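Local coordinates for valine-pyruvate aminotransferase (Salmonella typhimurium, PDB 3G7Q), which catalyses the pyridoxal 5'-phosphate-dependent transfer of an amino group between valine and pyruvate, a reaction that yields alanine, at residues A320-Y325 with E329-H334. Numbering follows the deposited sequence. Where two conformers were deposited one is given.
Sequences AIIRRY and ERCLIH
R323 sends its guanidinium end-on to the backbone of C331 and grips a single carbonyl oxygen with both terminal nitrogens. NH1 of R323 lies 2.8 Å from O of C331 and NH2 of R323 lies 3.0 Å from the same atom. The N-H...O angle is 150° at NH1 and the NH2 bond is more bent, as expected when two nearly parallel N-H bonds share one acceptor lying between them, and the oxygen sits almost in the guanidinium plane. One face of that group receives the methyl CD1 of I333, 3.7 Å from NH2 of R323 and displaced toward the rim, so an apolar branch lies against the flat cation while its edge does the bonding. Arginine suits this place because its long chain reaches across to C331, the bend at chi2 (-75°) turning the guanidinium toward the strand, and because it carries several donors. NH1 also bonds O of L326, and NH2 bonds O of E163, between strands 157-161 and 165-169, so the one guanidinium ties three pieces of backbone together.

Beside this polar grip the two isoleucines meet by their methyls, with CG2 of I322 4.0 Å from CD1 of I333. The same methyl of I322 comes more loosely to SG of C331, whose small, buried thiol fits beside I322 and L344. L342 of the adjoining strand 341-345 touches both I322 and I333, extending the apolar layer.

Backbone bonds of I333 to G164 and of L332 to W345 tie the strand to its neighbours. Segment 320-325, part of helix 299-325, runs nearly antiparallel (164°) to strand 332-334 and packs on the sheet, a helix-to-sheet connection in the C-terminal small domain of fold-type I aminotransferases.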
loop_
_atom_site.group_PDB
_atom_site.type_symbol
_atom_site.label_atom_id
_atom_site.label_comp_id
_atom_site.label_asym_id
_atom_site.label_seq_id
_atom_site.Cartn_x
_atom_site.Cartn_y
_atom_site.Cartn_z
ATOM N N ALA A 320 31.427 -12.105 17.477
ATOM C CA ALA A 320 32.709 -12.794 17.632
ATOM C C ALA A 320 33.624 -12.510 16.422
ATOM O O ALA A 320 34.821 -12.331 16.609
ATOM C CB ALA A 320 32.520 -14.289 17.819
ATOM N N ILE A 321 33.045 -12.464 15.218
ATOM C CA ILE A 321 33.804 -12.145 13.991
ATOM C C ILE A 321 34.346 -10.736 14.126
ATOM O O ILE A 321 35.543 -10.504 13.953
ATOM C CB ILE A 321 32.953 -12.291 12.709
ATOM C CG1 ILE A 321 32.585 -13.756 12.440
ATOM C CG2 ILE A 321 33.703 -11.738 11.473
ATOM C CD1 ILE A 321 31.524 -13.935 11.314
ATOM N N ILE A 322 33.482 -9.793 14.484
ATOM C CA ILE A 322 33.893 -8.400 14.660
ATOM C C ILE A 322 35.055 -8.291 15.636
ATOM O O ILE A 322 36.064 -7.623 15.364
ATOM C CB ILE A 322 32.717 -7.506 15.142
ATOM C CG1 ILE A 322 31.645 -7.370 14.035
ATOM C CG2 ILE A 322 33.220 -6.102 15.577
ATOM C CD1 ILE A 322 30.366 -6.696 14.517
ATOM N N ARG A 323 34.923 -8.950 16.777
ATOM C CA ARG A 323 35.956 -8.863 17.812
ATOM C C ARG A 323 37.308 -9.497 17.429
ATOM O O ARG A 323 38.345 -9.158 18.027
ATOM C CB ARG A 323 35.399 -9.412 19.119
ATOM C CG ARG A 323 34.338 -8.490 19.728
ATOM C CD ARG A 323 34.990 -7.292 20.354
ATOM N NE ARG A 323 34.046 -6.277 20.873
ATOM C CZ ARG A 323 33.931 -5.013 20.485
ATOM N NH1 ARG A 323 34.719 -4.501 19.541
ATOM N NH2 ARG A 323 33.037 -4.239 21.101
ATOM N N ARG A 324 37.330 -10.372 16.430
ATOM C CA ARG A 324 38.619 -10.879 15.925
ATOM C C ARG A 324 39.380 -9.789 15.214
ATOM O O ARG A 324 40.596 -9.854 15.127
ATOM C CB ARG A 324 38.436 -12.059 15.001
ATOM C CG ARG A 324 38.090 -13.323 15.785
ATOM C CD ARG A 324 38.224 -14.578 14.985
ATOM N NE ARG A 324 37.096 -14.827 14.126
ATOM C CZ ARG A 324 37.111 -14.797 12.794
ATOM N NH1 ARG A 324 38.213 -14.537 12.080
ATOM N NH2 ARG A 324 35.983 -15.068 12.166
ATOM N N TYR A 325 38.662 -8.778 14.722
ATOM C CA TYR A 325 39.275 -7.677 13.937
ATOM C C TYR A 325 39.323 -6.333 14.618
ATOM O O TYR A 325 40.207 -5.517 14.290
ATOM C CB TYR A 325 38.512 -7.519 12.612
ATOM C CG TYR A 325 38.707 -8.671 11.657
ATOM C CD1 TYR A 325 39.787 -8.686 10.787
ATOM C CD2 TYR A 325 37.823 -9.778 11.643
ATOM C CE1 TYR A 325 39.986 -9.735 9.926
ATOM C CE2 TYR A 325 38.044 -10.845 10.802
ATOM C CZ TYR A 325 39.121 -10.801 9.922
ATOM O OH TYR A 325 39.365 -11.835 9.041
ATOM N N GLU A 329 38.586 -0.491 21.665
ATOM C CA GLU A 329 39.337 0.743 21.387
ATOM C C GLU A 329 39.037 1.313 20.003
ATOM O O GLU A 329 39.325 2.472 19.767
ATOM C CB GLU A 329 40.867 0.541 21.547
ATOM C CG GLU A 329 41.146 0.137 23.009
ATOM C CD GLU A 329 42.579 0.249 23.460
ATOM O OE1 GLU A 329 43.484 0.315 22.612
ATOM O OE2 GLU A 329 42.792 0.236 24.701
ATOM N N ARG A 330 38.476 0.500 19.112
ATOM C CA ARG A 330 38.159 0.931 17.749
ATOM C C ARG A 330 36.712 0.666 17.319
ATOM O O ARG A 330 36.321 1.089 16.235
ATOM C CB ARG A 330 39.118 0.242 16.782
ATOM C CG ARG A 330 40.576 0.651 16.974
ATOM C CD ARG A 330 40.804 2.041 16.536
ATOM N NE ARG A 330 42.213 2.408 16.610
ATOM C CZ ARG A 330 42.806 3.052 17.607
ATOM N NH1 ARG A 330 42.147 3.442 18.687
ATOM N NH2 ARG A 330 44.101 3.327 17.505
ATOM N N CYS A 331 35.945 -0.075 18.126
ATOM C CA CYS A 331 34.530 -0.323 17.818
ATOM C C CYS A 331 33.713 -0.721 19.036
ATOM O O CYS A 331 33.934 -1.791 19.615
ATOM C CB CYS A 331 34.433 -1.422 16.755
ATOM S SG CYS A 331 32.726 -1.728 16.136
ATOM N N LEU A 332 32.796 0.153 19.442
ATOM C CA LEU A 332 31.828 -0.148 20.489
ATOM C C LEU A 332 30.550 -0.614 19.765
ATOM O O LEU A 332 30.161 -0.047 18.746
ATOM C CB LEU A 332 31.560 1.041 21.385
ATOM C CG LEU A 332 32.774 1.541 22.180
ATOM C CD1 LEU A 332 32.477 2.816 22.959
ATOM C CD2 LEU A 332 33.272 0.451 23.138
ATOM N N ILE A 333 29.914 -1.632 20.313
ATOM C CA ILE A 333 28.753 -2.259 19.693
ATOM C C ILE A 333 27.558 -2.041 20.594
ATOM O O ILE A 333 27.603 -2.364 21.778
ATOM C CB ILE A 333 29.012 -3.763 19.515
ATOM C CG1 ILE A 333 30.260 -4.015 18.635
ATOM C CG2 ILE A 333 27.784 -4.459 18.883
ATOM C CD1 ILE A 333 30.699 -5.524 18.570
ATOM N N HIS A 334 26.464 -1.497 20.070
ATOM C CA HIS A 334 25.291 -1.335 20.936
ATOM C C HIS A 334 24.873 -2.730 21.386
ATOM O O HIS A 334 24.887 -3.678 20.592
ATOM C CB HIS A 334 24.115 -0.667 20.233
ATOM C CG HIS A 334 23.046 -0.210 21.177
ATOM N ND1 HIS A 334 22.161 -1.082 21.776
ATOM C CD2 HIS A 334 22.747 1.025 21.661
ATOM C CE1 HIS A 334 21.347 -0.400 22.574
ATOM N NE2 HIS A 334 21.690 0.875 22.539
#